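Local structure of nitrate reductase (Ulva prolifera, 5YLY) at residues F51-E56 with G100-V105. The protein catalyses the NADH-dependent reduction of nitrate to nitrite, the first step of nitrate assimilation, its FAD-bearing cytochrome b5 reductase domain being the part described here. Residues are numbered along the deposited sequence; the frame is centred on the assembly and turned at random.
Sequences FRFGLE and GHFDLV. With FAD (flavin-adenine dinucleotide), chain C.
Phe53 lays its CB over one face of the Phe102 ring, 3.5 Å from Phe102 CZ, a CH-pi contact; the two rings, planes at 27°, are slid apart and barely overlap. Phe102 CG sits between its backbone N and carbonyl carbon (chi1 63°), which swings the ring across to the neighbouring strand. Leu104 CD1 packs on Phe53 CE2 at 3.8 Å. Phe51, Phe53, Phe102 and Leu104 line the inner face of the antiparallel FAD-binding barrel, where Leu38, Met70 and Ile72 join them; Leu55 closes its end, Leu55 CD2 meeting the edge of the Phe102 ring at its CD2. Paired backbone bonds link Phe51 with Leu104 and Phe53 with Phe102; beyond them, Leu55 N reaches Gly100 O from above the carbonyl plane.

On the other face, Arg52 grips Asp103 side-on: Arg52 NE to Asp103 OD1 at 2.8 Å, on the syn side but tilted out of the carboxylate plane, and NH2 to OD2 at 3.0 Å, from above that plane, which is turned 45° from the guanidinium. Arg52 CD lies over the His101 ring, 3.9 Å from its centroid, while NH1 pairs with Glu40. With an alanine at Arg52, the Asp103 carboxylate would probably lose its charged mate and the His101 ring the CD carbon over its face. Strand 101-107 continues through Val105, whose O accepts a hydrogen bond from FAD N3 at 2.8 Å; apolar packing on one face and a charge pair on the other are consistent with holding this strand, already registered by its backbone bonds, where it meets the flavin.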
ATOM      1  N   PHE A  51       4.370 -12.571   5.718  1.00 20.88           N
ATOM      2  CA  PHE A  51       3.590 -13.459   6.575  1.00 20.86           C
ATOM      3  C   PHE A  51       2.479 -14.020   5.714  1.00 24.53           C
ATOM      4  O   PHE A  51       1.687 -13.251   5.166  1.00 22.62           O
ATOM      5  CB  PHE A  51       2.982 -12.681   7.762  1.00 21.96           C
ATOM      6  CG  PHE A  51       4.026 -12.123   8.685  1.00 22.63           C
ATOM      7  CD1 PHE A  51       4.527 -12.887   9.735  1.00 24.28           C
ATOM      8  CD2 PHE A  51       4.562 -10.856   8.467  1.00 22.33           C
ATOM      9  CE1 PHE A  51       5.515 -12.372  10.579  1.00 25.67           C
ATOM     10  CE2 PHE A  51       5.570 -10.349   9.288  1.00 23.95           C
ATOM     11  CZ  PHE A  51       6.047 -11.114  10.342  1.00 26.39           C
ATOM     12  N   ARG A  52       2.408 -15.352   5.600  1.00 20.19           N
ATOM     13  CA  ARG A  52       1.370 -15.960   4.783  1.00 20.43           C
ATOM     14  C   ARG A  52       0.349 -16.553   5.710  1.00 25.01           C
ATOM     15  O   ARG A  52       0.666 -17.496   6.439  1.00 25.14           O
ATOM     16  CB  ARG A  52       1.972 -17.032   3.846  1.00 21.39           C
ATOM     17  CG  ARG A  52       0.900 -17.694   2.947  1.00 22.80           C
ATOM     18  CD  ARG A  52       1.535 -18.323   1.695  1.00 24.51           C
ATOM     19  NE  ARG A  52       2.148 -17.285   0.850  1.00 22.88           N
ATOM     20  CZ  ARG A  52       3.372 -17.340   0.326  1.00 24.89           C
ATOM     21  NH1 ARG A  52       4.136 -18.416   0.508  1.00 23.81           N
ATOM     22  NH2 ARG A  52       3.830 -16.333  -0.415  1.00 20.91           N
ATOM     23  N   PHE A  53      -0.861 -15.983   5.725  1.00 23.27           N
ATOM     24  CA  PHE A  53      -1.929 -16.396   6.627  1.00 21.89           C
ATOM     25  C   PHE A  53      -2.971 -17.177   5.888  1.00 26.67           C
ATOM     26  O   PHE A  53      -3.441 -16.741   4.839  1.00 24.81           O
ATOM     27  CB  PHE A  53      -2.596 -15.177   7.321  1.00 23.41           C
ATOM     28  CG  PHE A  53      -1.781 -14.578   8.436  1.00 23.87           C
ATOM     29  CD1 PHE A  53      -1.787 -15.147   9.708  1.00 26.74           C
ATOM     30  CD2 PHE A  53      -0.990 -13.456   8.212  1.00 25.97           C
ATOM     31  CE1 PHE A  53      -1.038 -14.586  10.743  1.00 26.84           C
ATOM     32  CE2 PHE A  53      -0.257 -12.887   9.257  1.00 27.66           C
ATOM     33  CZ  PHE A  53      -0.297 -13.450  10.514  1.00 26.02           C
ATOM     34  N   GLY A  54      -3.374 -18.299   6.467  1.00 26.60           N
ATOM     35  CA  GLY A  54      -4.413 -19.117   5.854  1.00 26.78           C
ATOM     36  C   GLY A  54      -5.794 -18.589   6.156  1.00 31.81           C
ATOM     37  O   GLY A  54      -6.014 -17.961   7.194  1.00 31.73           O
ATOM     38  N   LEU A  55      -6.724 -18.800   5.226  1.00 27.55           N
ATOM     39  CA  LEU A  55      -8.134 -18.458   5.423  1.00 28.07           C
ATOM     40  C   LEU A  55      -8.821 -19.659   6.103  1.00 33.12           C
ATOM     41  O   LEU A  55      -8.113 -20.510   6.629  1.00 35.17           O
ATOM     42  CB  LEU A  55      -8.781 -18.053   4.074  1.00 27.52           C
ATOM     43  CG  LEU A  55      -8.082 -16.834   3.387  1.00 30.06           C
ATOM     44  CD1 LEU A  55      -8.813 -16.393   2.119  1.00 31.57           C
ATOM     45  CD2 LEU A  55      -7.935 -15.658   4.330  1.00 33.62           C
ATOM     46  N   GLU A  56     -10.165 -19.715   6.146  1.00 31.91           N
ATOM     47  CA  GLU A  56     -10.874 -20.812   6.827  1.00 34.55           C
ATOM     48  C   GLU A  56     -10.655 -22.142   6.117  1.00 41.50           C
ATOM     49  O   GLU A  56     -10.656 -23.183   6.758  1.00 42.59           O
ATOM     50  CB  GLU A  56     -12.371 -20.505   6.949  1.00 37.32           C
ATOM     51  CG  GLU A  56     -12.675 -19.261   7.757  1.00 42.31           C
ATOM     52  CD  GLU A  56     -14.155 -18.989   7.926  1.00 64.87           C
ATOM     53  OE1 GLU A  56     -14.781 -18.474   6.975  1.00 46.91           O
ATOM     54  OE2 GLU A  56     -14.708 -19.348   8.987  1.00 60.34           O
ATOM     55  N   GLY A 100      -7.564 -18.986  -0.520  1.00 30.61           N
ATOM     56  CA  GLY A 100      -7.080 -19.793   0.582  1.00 28.74           C
ATOM     57  C   GLY A 100      -6.046 -19.182   1.488  1.00 29.52           C
ATOM     58  O   GLY A 100      -5.781 -19.746   2.546  1.00 29.84           O
ATOM     59  N   HIS A 101      -5.475 -18.011   1.119  1.00 24.61           N
ATOM     60  CA  HIS A 101      -4.505 -17.355   1.982  1.00 23.23           C
ATOM     61  C   HIS A 101      -4.359 -15.913   1.546  1.00 23.33           C
ATOM     62  O   HIS A 101      -4.784 -15.558   0.446  1.00 24.52           O
ATOM     63  CB  HIS A 101      -3.116 -18.092   1.947  1.00 24.95           C
ATOM     64  CG  HIS A 101      -2.333 -17.935   0.668  1.00 25.91           C
ATOM     65  ND1 HIS A 101      -2.435 -18.852  -0.354  1.00 27.48           N
ATOM     66  CD2 HIS A 101      -1.450 -16.975   0.300  1.00 25.53           C
ATOM     67  CE1 HIS A 101      -1.616 -18.428  -1.307  1.00 26.63           C
ATOM     68  NE2 HIS A 101      -1.006 -17.302  -0.957  1.00 25.15           N
ATOM     69  N   PHE A 102      -3.710 -15.102   2.372  1.00 21.65           N
ATOM     70  CA  PHE A 102      -3.272 -13.756   2.011  1.00 20.73           C
ATOM     71  C   PHE A 102      -1.852 -13.593   2.507  1.00 24.32           C
ATOM     72  O   PHE A 102      -1.445 -14.220   3.510  1.00 24.01           O
ATOM     73  CB  PHE A 102      -4.183 -12.631   2.528  1.00 23.30           C
ATOM     74  CG  PHE A 102      -4.293 -12.504   4.033  1.00 23.93           C
ATOM     75  CD1 PHE A 102      -3.391 -11.736   4.748  1.00 26.40           C
ATOM     76  CD2 PHE A 102      -5.298 -13.160   4.729  1.00 26.89           C
ATOM     77  CE1 PHE A 102      -3.488 -11.627   6.151  1.00 27.25           C
ATOM     78  CE2 PHE A 102      -5.421 -13.029   6.120  1.00 27.92           C
ATOM     79  CZ  PHE A 102      -4.529 -12.254   6.827  1.00 26.79           C
ATOM     80  N   ASP A 103      -1.120 -12.713   1.838  1.00 21.88           N
ATOM     81  CA  ASP A 103       0.268 -12.437   2.198  1.00 20.20           C
ATOM     82  C   ASP A 103       0.362 -11.025   2.694  1.00 22.80           C
ATOM     83  O   ASP A 103      -0.151 -10.142   2.028  1.00 21.16           O
ATOM     84  CB  ASP A 103       1.150 -12.530   0.940  1.00 20.96           C
ATOM     85  CG  ASP A 103       1.343 -13.915   0.385  1.00 23.98           C
ATOM     86  OD1 ASP A 103       0.819 -14.878   0.993  1.00 21.38           O
ATOM     87  OD2 ASP A 103       1.968 -14.032  -0.685  1.00 23.09           O
ATOM     88  N   LEU A 104       1.103 -10.798   3.784  1.00 21.84           N
ATOM     89  CA  LEU A 104       1.343  -9.450   4.281  1.00 22.35           C
ATOM     90  C   LEU A 104       2.828  -9.227   4.140  1.00 25.90           C
ATOM     91  O   LEU A 104       3.603 -10.073   4.582  1.00 26.09           O
ATOM     92  CB  LEU A 104       1.025  -9.289   5.786  1.00 24.26           C
ATOM     93  CG  LEU A 104      -0.351  -9.583   6.272  1.00 30.07           C
ATOM     94  CD1 LEU A 104      -0.380  -9.344   7.786  1.00 29.89           C
ATOM     95  CD2 LEU A 104      -1.419  -8.700   5.530  1.00 30.13           C
ATOM     96  N   VAL A 105       3.227  -8.077   3.600  1.00 22.07           N
ATOM     97  CA  VAL A 105       4.649  -7.714   3.571  1.00 22.57           C
ATOM     98  C   VAL A 105       4.767  -6.633   4.627  1.00 25.66           C
ATOM     99  O   VAL A 105       4.092  -5.606   4.535  1.00 24.10           O
ATOM    100  CB  VAL A 105       5.084  -7.281   2.148  1.00 24.46           C
ATOM    101  CG1 VAL A 105       6.448  -6.595   2.173  1.00 23.82           C
ATOM    102  CG2 VAL A 105       5.100  -8.489   1.230  1.00 23.80           C
TER
HETATM  103  PA  FAD C1001       4.108   1.574  16.301  1.00 42.98           P
HETATM  104  O1A FAD C1001       4.285   1.007  17.659  1.00 44.96           O
HETATM  105  O2A FAD C1001       2.686   1.955  15.959  1.00 41.68           O
HETATM  106  O5B FAD C1001       5.128   2.828  16.145  1.00 47.99           O
HETATM  107  C5B FAD C1001       4.679   4.052  15.523  1.00 53.98           C
HETATM  108  C4B FAD C1001       5.686   4.521  14.503  1.00 55.97           C
HETATM  109  O4B FAD C1001       6.993   4.674  15.102  1.00 57.23           O
HETATM  110  C3B FAD C1001       5.929   3.590  13.325  1.00 56.86           C
HETATM  111  O3B FAD C1001       4.883   3.663  12.358  1.00 58.97           O
HETATM  112  C2B FAD C1001       7.274   4.095  12.797  1.00 55.99           C
HETATM  113  O2B FAD C1001       7.126   5.176  11.885  1.00 58.68           O
HETATM  114  C1B FAD C1001       7.981   4.562  14.086  1.00 54.67           C
HETATM  115  N9A FAD C1001       9.046   3.672  14.551  1.00 49.00           N
HETATM  116  C8A FAD C1001       9.018   2.864  15.658  1.00 49.33           C
HETATM  117  N7A FAD C1001      10.101   2.142  15.822  1.00 48.51           N
HETATM  118  C5A FAD C1001      10.896   2.491  14.741  1.00 46.81           C
HETATM  119  C6A FAD C1001      12.155   2.033  14.298  1.00 49.30           C
HETATM  120  N6A FAD C1001      12.775   0.964  14.804  1.00 50.88           N
HETATM  121  N1A FAD C1001      12.686   2.615  13.198  1.00 51.08           N
HETATM  122  C2A FAD C1001      11.977   3.556  12.561  1.00 51.03           C
HETATM  123  N3A FAD C1001      10.760   4.027  12.854  1.00 49.89           N
HETATM  124  C4A FAD C1001      10.269   3.450  13.960  1.00 47.45           C
HETATM  125  N1  FAD C1001       2.714  -1.573   7.239  1.00 26.63           N
HETATM  126  C2  FAD C1001       3.418  -2.605   6.676  1.00 25.22           C
HETATM  127  O2  FAD C1001       4.528  -2.927   7.125  1.00 26.42           O
HETATM  128  N3  FAD C1001       2.872  -3.303   5.585  1.00 24.66           N
HETATM  129  C4  FAD C1001       1.643  -3.040   4.985  1.00 23.99           C
HETATM  130  O4  FAD C1001       1.216  -3.756   4.100  1.00 24.99           O
HETATM  131  C4X FAD C1001       0.916  -1.917   5.573  1.00 25.88           C
HETATM  132  N5  FAD C1001      -0.234  -1.575   5.043  1.00 26.54           N
HETATM  133  C5X FAD C1001      -0.906  -0.476   5.583  1.00 27.03           C
HETATM  134  C6  FAD C1001      -2.121  -0.081   5.005  1.00 28.38           C
HETATM  135  C7  FAD C1001      -2.833   1.008   5.509  1.00 29.66           C
HETATM  136  C7M FAD C1001      -4.118   1.413   4.831  1.00 30.08           C
HETATM  137  C8  FAD C1001      -2.321   1.730   6.622  1.00 30.89           C
HETATM  138  C8M FAD C1001      -3.092   2.888   7.228  1.00 29.57           C
HETATM  139  C9  FAD C1001      -1.103   1.350   7.182  1.00 31.90           C
HETATM  140  C9A FAD C1001      -0.394   0.250   6.677  1.00 27.63           C
HETATM  141  N10 FAD C1001       0.842  -0.186   7.251  1.00 26.48           N
HETATM  142  C10 FAD C1001       1.537  -1.249   6.712  1.00 26.78           C
HETATM  143  C1' FAD C1001       1.353   0.378   8.513  1.00 25.66           C
HETATM  144  C2' FAD C1001       0.849  -0.373   9.747  1.00 30.57           C
HETATM  145  O2' FAD C1001      -0.529  -0.083   9.988  1.00 28.23           O
HETATM  146  C3' FAD C1001       1.649  -0.045  11.008  1.00 31.32           C
HETATM  147  O3' FAD C1001       1.582   1.351  11.273  1.00 34.11           O
HETATM  148  C4' FAD C1001       3.099  -0.533  10.979  1.00 31.84           C
HETATM  149  O4' FAD C1001       3.106  -1.959  10.896  1.00 30.03           O
HETATM  150  C5' FAD C1001       3.909  -0.102  12.187  1.00 32.87           C
HETATM  151  O5' FAD C1001       3.159  -0.408  13.382  1.00 32.16           O
HETATM  152  P   FAD C1001       3.893  -0.833  14.749  1.00 34.96           P
HETATM  153  O1P FAD C1001       2.872  -1.237  15.742  1.00 33.81           O
HETATM  154  O2P FAD C1001       5.007  -1.812  14.467  1.00 33.65           O
HETATM  155  O3P FAD C1001       4.571   0.539  15.176  1.00 36.82           O